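Local coordinates for protein glycerate dehydrogenase/glyoxylate reductase (Thermus thermophilus, PDB 2CUK) that probably reduces glyoxylate and hydroxypyruvate with a nicotinamide cofactor, as a member of the D-isomer specific 2-hydroxyacid dehydrogenase family, at residues Ala70-Gly75 and Glu287-Val292; Val5-Pro10 and Val51-Asp56; Ala103-Ala108 and Pro276-Ala281. All blocks are in the same frame, centred on the assembly; numbering follows the deposited sequence.

Contact 1: Ala70-Gly75 and Glu287-Val292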
loop_
_atom_site.group_PDB
_atom_site.type_symbol
_atom_site.label_atom_id
_atom_site.label_comp_id
_atom_site.label_asym_id
_atom_site.label_seq_id
_atom_site.Cartn_x
_atom_site.Cartn_y
_atom_site.Cartn_z
ATOM N N ALA A 70 27.331 -15.213 -12.493
ATOM C CA ALA A 70 26.878 -13.934 -11.961
ATOM C C ALA A 70 25.378 -14.019 -11.722
ATOM O O ALA A 70 24.572 -13.810 -12.634
ATOM C CB ALA A 70 27.199 -12.807 -12.942
ATOM N N CYS A 71 25.014 -14.332 -10.486
ATOM C CA CYS A 71 23.617 -14.476 -10.100
ATOM C C CYS A 71 22.780 -13.216 -10.205
ATOM O O CYS A 71 23.195 -12.140 -9.779
ATOM C CB CYS A 71 23.521 -15.005 -8.668
ATOM S SG CYS A 71 24.188 -16.658 -8.466
ATOM N N TYR A 72 21.590 -13.371 -10.774
ATOM C CA TYR A 72 20.648 -12.275 -10.907
ATOM C C TYR A 72 19.759 -12.405 -9.671
ATOM O O TYR A 72 18.583 -12.751 -9.772
ATOM C CB TYR A 72 19.816 -12.436 -12.189
ATOM C CG TYR A 72 18.870 -11.282 -12.465
ATOM C CD1 TYR A 72 19.357 -10.026 -12.826
ATOM C CD2 TYR A 72 17.490 -11.442 -12.336
ATOM C CE1 TYR A 72 18.491 -8.951 -13.052
ATOM C CE2 TYR A 72 16.611 -10.373 -12.553
ATOM C CZ TYR A 72 17.117 -9.134 -12.909
ATOM O OH TYR A 72 16.254 -8.077 -13.107
ATOM N N SER A 73 20.351 -12.152 -8.505
ATOM C CA SER A 73 19.658 -12.240 -7.223
ATOM C C SER A 73 20.651 -12.011 -6.084
ATOM O O SER A 73 21.864 -12.025 -6.303
ATOM C CB SER A 73 19.019 -13.621 -7.055
ATOM O OG SER A 73 19.993 -14.655 -7.134
ATOM N N VAL A 74 20.134 -11.784 -4.878
ATOM C CA VAL A 74 20.984 -11.583 -3.710
ATOM C C VAL A 74 21.255 -12.949 -3.080
ATOM O O VAL A 74 22.368 -13.232 -2.637
ATOM C CB VAL A 74 20.321 -10.644 -2.661
ATOM C CG1 VAL A 74 18.953 -11.174 -2.257
ATOM C CG2 VAL A 74 21.221 -10.523 -1.436
ATOM N N GLY A 75 20.232 -13.799 -3.058
ATOM C CA GLY A 75 20.391 -15.129 -2.501
ATOM C C GLY A 75 21.095 -16.037 -3.494
ATOM O O GLY A 75 21.023 -15.807 -4.703
ATOM N N GLU A 287 16.332 -3.484 -13.272
ATOM C CA GLU A 287 17.302 -3.065 -14.279
ATOM C C GLU A 287 18.655 -2.918 -13.592
ATOM O O GLU A 287 19.694 -3.266 -14.154
ATOM C CB GLU A 287 16.890 -1.733 -14.915
ATOM C CG GLU A 287 15.514 -1.761 -15.573
ATOM C CD GLU A 287 15.173 -0.467 -16.301
ATOM O OE1 GLU A 287 15.600 0.610 -15.841
ATOM O OE2 GLU A 287 14.463 -0.524 -17.327
ATOM N N ARG A 288 18.629 -2.409 -12.365
ATOM C CA ARG A 288 19.839 -2.222 -11.579
ATOM C C ARG A 288 20.469 -3.581 -11.275
ATOM O O ARG A 288 21.690 -3.733 -11.317
ATOM C CB ARG A 288 19.505 -1.468 -10.284
ATOM C CG ARG A 288 20.677 -1.273 -9.330
ATOM C CD ARG A 288 21.841 -0.547 -9.988
ATOM N NE ARG A 288 22.969 -0.412 -9.070
ATOM C CZ ARG A 288 24.213 -0.135 -9.446
ATOM N NH1 ARG A 288 24.498 0.037 -10.731
ATOM N NH2 ARG A 288 25.175 -0.043 -8.539
ATOM N N MET A 289 19.634 -4.571 -10.977
ATOM C CA MET A 289 20.125 -5.911 -10.699
ATOM C C MET A 289 20.873 -6.446 -11.917
ATOM O O MET A 289 21.876 -7.145 -11.782
ATOM C CB MET A 289 18.963 -6.846 -10.347
ATOM C CG MET A 289 18.451 -6.684 -8.916
ATOM S SD MET A 289 16.966 -7.652 -8.562
ATOM C CE MET A 289 17.574 -9.336 -8.832
ATOM N N ALA A 290 20.373 -6.111 -13.105
ATOM C CA ALA A 290 20.994 -6.550 -14.349
ATOM C C ALA A 290 22.363 -5.891 -14.517
ATOM O O ALA A 290 23.325 -6.550 -14.903
ATOM C CB ALA A 290 20.094 -6.207 -15.537
ATOM N N GLU A 291 22.444 -4.595 -14.225
ATOM C CA GLU A 291 23.700 -3.861 -14.340
ATOM C C GLU A 291 24.764 -4.451 -13.419
ATOM O O GLU A 291 25.921 -4.599 -13.809
ATOM C CB GLU A 291 23.513 -2.387 -13.967
ATOM C CG GLU A 291 22.405 -1.662 -14.699
ATOM C CD GLU A 291 22.299 -0.206 -14.274
ATOM O OE1 GLU A 291 22.334 0.073 -13.051
ATOM O OE2 GLU A 291 22.178 0.661 -15.162
ATOM N N VAL A 292 24.366 -4.773 -12.191
ATOM C CA VAL A 292 25.290 -5.332 -11.211
ATOM C C VAL A 292 25.769 -6.726 -11.608
ATOM O O VAL A 292 26.949 -7.048 -11.455
ATOM C CB VAL A 292 24.643 -5.370 -9.805
ATOM C CG1 VAL A 292 25.570 -6.052 -8.813
ATOM C CG2 VAL A 292 24.346 -3.945 -9.340
#
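Tyr-72 and Met-289 form a Met-aromatic contact between a loop and a helix of the D-2-hydroxyacid dehydrogenase fold. Tyr-72 sits in the loop that leaves strand 68-70, at the centre of an inverse gamma turn. Met-289 lies on helix 283-301, near the C-terminal end of the chain. The two side chains cross at about a right angle. The methyl carbon CE of Met-289 lies over the middle of the Tyr-72 ring, 4.0 Å from its centroid and 10° off the ring normal. This is a CH-pi contact. The sulfur SD of Met-289 is above the same ring but farther away, 5.0 Å from the centroid. The methionine chain is extended at chi2 and then bends at chi3 (62°), which brings its methyl group over the ring.

CB of Met-289 stands above the CE1 corner of the Tyr-72 ring, 3.5 Å from CE1 and on the same face as the methyl CE. At the edge, the backbone N of Ala-290 lies near the ring plane. The phenol OH of Tyr-72 is hydrogen-bonded to the backbone O of Arg-286, so the ring is tied to the helix at its polar end as well. Pro-134 of the second subunit also packs on Tyr-72. Beyond the ring, the same methionine methyl reaches the loop backbone, with CE of Met-289 3.9 Å from CA of Ser-73.

Contact 2: Val5-Pro10 and Val51-Asp56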
loop_
_atom_site.group_PDB
_atom_site.type_symbol
_atom_site.label_atom_id
_atom_site.label_comp_id
_atom_site.label_asym_id
_atom_site.label_seq_id
_atom_site.Cartn_x
_atom_site.Cartn_y
_atom_site.Cartn_z
ATOM N N VAL A 5 22.137 -16.317 -20.420
ATOM C CA VAL A 5 21.265 -15.657 -19.455
ATOM C C VAL A 5 19.989 -16.493 -19.480
ATOM O O VAL A 5 19.297 -16.553 -20.497
ATOM C CB VAL A 5 20.958 -14.206 -19.878
ATOM C CG1 VAL A 5 20.226 -13.480 -18.758
ATOM C CG2 VAL A 5 22.252 -13.483 -20.229
ATOM N N THR A 6 19.692 -17.142 -18.357
ATOM C CA THR A 6 18.539 -18.029 -18.251
ATOM C C THR A 6 17.149 -17.419 -18.411
ATOM O O THR A 6 16.175 -18.152 -18.582
ATOM C CB THR A 6 18.576 -18.803 -16.926
ATOM O OG1 THR A 6 18.482 -17.884 -15.831
ATOM C CG2 THR A 6 19.882 -19.592 -16.816
ATOM N N ARG A 7 17.050 -16.095 -18.353
ATOM C CA ARG A 7 15.759 -15.422 -18.506
ATOM C C ARG A 7 15.943 -14.047 -19.135
ATOM O O ARG A 7 17.021 -13.460 -19.054
ATOM C CB ARG A 7 15.074 -15.245 -17.146
ATOM C CG ARG A 7 14.720 -16.527 -16.421
ATOM C CD ARG A 7 13.631 -17.319 -17.134
ATOM N NE ARG A 7 13.194 -18.448 -16.316
ATOM C CZ ARG A 7 13.980 -19.455 -15.948
ATOM N NH1 ARG A 7 15.251 -19.484 -16.333
ATOM N NH2 ARG A 7 13.506 -20.422 -15.172
ATOM N N THR A 8 14.887 -13.531 -19.760
ATOM C CA THR A 8 14.954 -12.206 -20.362
ATOM C C THR A 8 14.984 -11.186 -19.226
ATOM O O THR A 8 14.309 -11.358 -18.210
ATOM C CB THR A 8 13.740 -11.935 -21.261
ATOM O OG1 THR A 8 12.538 -12.231 -20.542
ATOM C CG2 THR A 8 13.803 -12.800 -22.511
ATOM N N LEU A 9 15.768 -10.128 -19.398
ATOM C CA LEU A 9 15.903 -9.105 -18.368
ATOM C C LEU A 9 15.419 -7.741 -18.840
ATOM O O LEU A 9 15.495 -7.421 -20.026
ATOM C CB LEU A 9 17.366 -8.988 -17.931
ATOM C CG LEU A 9 18.093 -10.274 -17.526
ATOM C CD1 LEU A 9 19.531 -9.936 -17.154
ATOM C CD2 LEU A 9 17.377 -10.942 -16.354
ATOM N N PRO A 10 14.916 -6.916 -17.909
ATOM C CA PRO A 10 14.423 -5.579 -18.241
ATOM C C PRO A 10 15.598 -4.623 -18.397
ATOM O O PRO A 10 16.625 -4.781 -17.732
ATOM C CB PRO A 10 13.556 -5.236 -17.040
ATOM C CG PRO A 10 14.336 -5.847 -15.914
ATOM C CD PRO A 10 14.723 -7.204 -16.475
ATOM N N VAL A 51 16.846 -17.446 -9.493
ATOM C CA VAL A 51 16.536 -18.347 -8.388
ATOM C C VAL A 51 15.794 -19.601 -8.851
ATOM O O VAL A 51 15.725 -20.589 -8.118
ATOM C CB VAL A 51 15.674 -17.640 -7.308
ATOM C CG1 VAL A 51 16.478 -16.529 -6.645
ATOM C CG2 VAL A 51 14.404 -17.078 -7.936
ATOM N N GLU A 52 15.249 -19.562 -10.064
ATOM C CA GLU A 52 14.503 -20.694 -10.618
ATOM C C GLU A 52 15.394 -21.710 -11.334
ATOM O O GLU A 52 14.904 -22.733 -11.817
ATOM C CB GLU A 52 13.440 -20.194 -11.605
ATOM C CG GLU A 52 12.381 -19.281 -11.003
ATOM C CD GLU A 52 11.327 -20.034 -10.213
ATOM O OE1 GLU A 52 11.699 -20.870 -9.362
ATOM O OE2 GLU A 52 10.123 -19.782 -10.438
ATOM N N ASP A 53 16.692 -21.429 -11.408
ATOM C CA ASP A 53 17.633 -22.325 -12.081
ATOM C C ASP A 53 18.557 -23.008 -11.081
ATOM O O ASP A 53 19.274 -22.341 -10.332
ATOM C CB ASP A 53 18.488 -21.547 -13.083
ATOM C CG ASP A 53 17.659 -20.722 -14.049
ATOM O OD1 ASP A 53 16.901 -21.311 -14.850
ATOM O OD2 ASP A 53 17.771 -19.477 -14.003
ATOM N N ARG A 54 18.547 -24.337 -11.076
ATOM C CA ARG A 54 19.389 -25.119 -10.200
ATOM C C ARG A 54 20.775 -25.244 -10.803
ATOM O O ARG A 54 21.006 -25.989 -11.746
ATOM C CB ARG A 54 18.760 -26.505 -10.046
ATOM C CG ARG A 54 19.394 -27.307 -8.909
ATOM C CD ARG A 54 19.741 -26.423 -7.705
ATOM N NE ARG A 54 19.162 -26.974 -6.477
ATOM C CZ ARG A 54 18.186 -26.263 -5.881
ATOM N NH1 ARG A 54 17.780 -25.122 -6.410
ATOM N NH2 ARG A 54 17.635 -26.713 -4.751
ATOM N N ILE A 55 21.749 -24.507 -10.282
ATOM C CA ILE A 55 23.106 -24.560 -10.807
ATOM C C ILE A 55 23.961 -25.476 -9.932
ATOM O O ILE A 55 24.645 -25.019 -9.013
ATOM C CB ILE A 55 23.734 -23.149 -10.854
ATOM C CG1 ILE A 55 22.786 -22.182 -11.574
ATOM C CG2 ILE A 55 25.071 -23.194 -11.573
ATOM C CD1 ILE A 55 22.416 -22.601 -12.994
ATOM N N ASP A 56 23.906 -26.773 -10.224
ATOM C CA ASP A 56 24.658 -27.771 -9.469
ATOM C C ASP A 56 25.936 -28.208 -10.182
ATOM O O ASP A 56 26.303 -27.655 -11.220
ATOM C CB ASP A 56 23.781 -28.998 -9.199
ATOM C CG ASP A 56 23.122 -29.534 -10.457
ATOM O OD1 ASP A 56 23.702 -29.380 -11.552
ATOM O OD2 ASP A 56 22.024 -30.120 -10.346
#
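The two segments are loops that follow neighbouring parallel strands, 2-5 and 46-48, and their backbones come closest at Thr-6 and Asp-53, with CA atoms 7.6 Å apart. The carboxylate of Asp-53 fills the gap and meets two side chains of segment 5-10. Thr-6 and Asp-53 point at each other from opposite directions. OG1 of Thr-6 is hydrogen-bonded to OD2 of Asp-53 at 2.5 Å, and it meets that oxygen from above the carboxylate plane. The other oxygen pairs with the arginine. NH1 of Arg-7 forms a salt bridge with OD1 of Asp-53 at 2.9 Å, with an N-H...O angle of 157°. OD1 uses its syn lone pair and lies near the guanidinium plane, while the guanidinium and carboxylate planes are turned 68° apart.

The arginine chain folds back on its own loop. The bend at chi2 (-67°) helps bring NH1 of Arg-7 within 2.8 Å of the backbone O of Thr-6, where it forms a second hydrogen bond. This donor stands above the carbonyl plane. Glu-52 adds a van der Waals contact, its CB 3.6 Å from NH2 of Arg-7. Its carboxylate turns elsewhere and is hydrogen-bonded through OE2 to N of Trp-132 of the second subunit. Pro-134 of that subunit packs on Arg-7.

OD2 of Asp-53 is also hydrogen-bonded to OG1 of Thr-50. The buried carboxylate therefore has partners at both oxygens: two threonine hydroxyls at OD2 and an arginine at OD1. Such surroundings would probably favour the charged form of Asp-53. The shared NH1 ties that charge to the backbone of segment 5-10, which implies that the two loops are joined by a polar network beside the subunit interface.

Contact 3: Ala103-Ala108 and Pro276-Ala281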
loop_
_atom_site.group_PDB
_atom_site.type_symbol
_atom_site.label_atom_id
_atom_site.label_comp_id
_atom_site.label_asym_id
_atom_site.label_seq_id
_atom_site.Cartn_x
_atom_site.Cartn_y
_atom_site.Cartn_z
ATOM N N ALA A 103 11.296 -3.600 0.862
ATOM C CA ALA A 103 10.762 -2.915 2.032
ATOM C C ALA A 103 9.461 -2.236 1.646
ATOM O O ALA A 103 8.508 -2.210 2.426
ATOM C CB ALA A 103 11.765 -1.875 2.545
ATOM N N ASP A 104 9.429 -1.679 0.437
ATOM C CA ASP A 104 8.254 -0.950 -0.015
ATOM C C ASP A 104 7.029 -1.863 -0.066
ATOM O O ASP A 104 5.936 -1.517 0.365
ATOM C CB ASP A 104 8.537 -0.398 -1.412
ATOM C CG ASP A 104 9.369 0.871 -1.299
ATOM O OD1 ASP A 104 9.516 1.365 -0.180
ATOM O OD2 ASP A 104 9.860 1.346 -2.320
ATOM N N LEU A 105 7.238 -3.057 -0.654
ATOM C CA LEU A 105 6.128 -3.985 -0.800
ATOM C C LEU A 105 5.721 -4.599 0.537
ATOM O O LEU A 105 4.575 -4.972 0.760
ATOM C CB LEU A 105 6.535 -5.085 -1.776
ATOM C CG LEU A 105 5.393 -6.070 -2.038
ATOM C CD1 LEU A 105 4.665 -5.792 -3.357
ATOM C CD2 LEU A 105 5.869 -7.522 -2.108
ATOM N N THR A 106 6.720 -4.753 1.429
ATOM C CA THR A 106 6.378 -5.189 2.775
ATOM C C THR A 106 5.357 -4.232 3.380
ATOM O O THR A 106 4.327 -4.635 3.906
ATOM C CB THR A 106 7.646 -5.227 3.637
ATOM O OG1 THR A 106 8.577 -6.150 3.063
ATOM C CG2 THR A 106 7.297 -5.694 5.056
ATOM N N LEU A 107 5.654 -2.943 3.275
ATOM C CA LEU A 107 4.746 -1.923 3.775
ATOM C C LEU A 107 3.424 -1.940 3.014
ATOM O O LEU A 107 2.366 -1.764 3.606
ATOM C CB LEU A 107 5.386 -0.534 3.669
ATOM C CG LEU A 107 6.060 -0.024 4.946
ATOM C CD1 LEU A 107 4.998 0.205 6.005
ATOM C CD2 LEU A 107 7.101 -1.024 5.438
ATOM N N ALA A 108 3.485 -2.159 1.705
ATOM C CA ALA A 108 2.275 -2.193 0.890
ATOM C C ALA A 108 1.342 -3.306 1.380
ATOM O O ALA A 108 0.124 -3.133 1.414
ATOM C CB ALA A 108 2.638 -2.415 -0.573
ATOM N N PRO A 276 2.362 -12.690 -5.844
ATOM C CA PRO A 276 3.267 -13.665 -6.456
ATOM C C PRO A 276 4.776 -13.394 -6.438
ATOM O O PRO A 276 5.408 -13.331 -7.489
ATOM C CB PRO A 276 2.711 -13.783 -7.871
ATOM C CG PRO A 276 2.308 -12.360 -8.164
ATOM C CD PRO A 276 1.641 -11.915 -6.873
ATOM N N HIS A 277 5.346 -13.254 -5.247
ATOM C CA HIS A 277 6.783 -13.030 -5.099
ATOM C C HIS A 277 7.286 -11.886 -5.970
ATOM O O HIS A 277 8.195 -12.060 -6.792
ATOM C CB HIS A 277 7.539 -14.318 -5.446
ATOM C CG HIS A 277 8.897 -14.412 -4.826
ATOM N ND1 HIS A 277 9.744 -15.479 -5.044
ATOM C CD2 HIS A 277 9.571 -13.556 -4.023
ATOM C CE1 HIS A 277 10.881 -15.274 -4.406
ATOM N NE2 HIS A 277 10.803 -14.114 -3.779
ATOM N N ILE A 278 6.697 -10.714 -5.777
ATOM C CA ILE A 278 7.068 -9.535 -6.541
ATOM C C ILE A 278 7.768 -8.494 -5.678
ATOM O O ILE A 278 7.871 -7.327 -6.053
ATOM C CB ILE A 278 5.823 -8.905 -7.197
ATOM C CG1 ILE A 278 4.742 -8.660 -6.138
ATOM C CG2 ILE A 278 5.306 -9.825 -8.289
ATOM C CD1 ILE A 278 3.461 -8.036 -6.672
ATOM N N GLY A 279 8.262 -8.929 -4.523
ATOM C CA GLY A 279 8.948 -8.023 -3.618
ATOM C C GLY A 279 9.978 -7.099 -4.253
ATOM O O GLY A 279 10.029 -5.918 -3.924
ATOM N N SER A 280 10.798 -7.625 -5.160
ATOM C CA SER A 280 11.831 -6.811 -5.808
ATOM C C SER A 280 11.408 -6.309 -7.179
ATOM O O SER A 280 12.228 -5.779 -7.926
ATOM C CB SER A 280 13.119 -7.620 -5.966
ATOM O OG SER A 280 12.932 -8.691 -6.881
ATOM N N ALA A 281 10.125 -6.447 -7.492
ATOM C CA ALA A 281 9.615 -6.058 -8.801
ATOM C C ALA A 281 9.467 -4.570 -9.115
ATOM O O ALA A 281 8.437 -4.134 -9.629
ATOM C CB ALA A 281 8.297 -6.777 -9.068
#
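Helix 99-114 packs here against the turn that follows strand 272-274, an edge strand, within this chain, of the six-stranded parallel sheet of the nucleotide-binding domain. Leu-105 carries the helix side of the contact. Its CG lies opposite the backbone N (chi1 -177°), and its two methyl groups reach different parts of the turn. CD2 of Leu-105 rests on the backbone of Gly-279, 3.5 Å from its CA, which is tight for two carbons. CD1 of Leu-105 meets the side chain of Ile-278, 4.0 Å from its CG1. The leucine and isoleucine side chains cross at about a right angle.

Ile-278 begins a type I beta turn, closed by N of Ala-281 bonding to O of Ile-278 at 2.8 Å. Asp-253 holds the same turn from another loop. Its OD1 and OD2 accept hydrogen bonds from the backbone N of Ile-278 and of Gly-279. The second subunit takes part too: NH2 of its Arg-115 is hydrogen-bonded to O of Gly-279. A helix packed against the loop at the end of a parallel strand fits the layered alpha/beta architecture of a Rossmann-type domain.

How the contacts relate
Contacts 1 and 2 have centres 11 Å apart and touch. OH of Tyr-72 packs on CD of Pro-10 at 3.8 Å, and CB of Ser-73 on CG1 of Val-51 at 3.9 Å. Both involve loops from the five-stranded sheet. Contact 3 belongs with the six-stranded sheet, its centre about 17 Å from that of contact 1 and 20 Å from that of contact 2. Contact 1 brings the two parts together: helix 283-301 follows the turn of contact 3 and returns to the loops of the five-stranded sheet. Arg-286 links contacts 1 and 3: its backbone O is hydrogen-bonded to OH of Tyr-72 and its NH2 to OG of Ser-280. All three meet the second subunit.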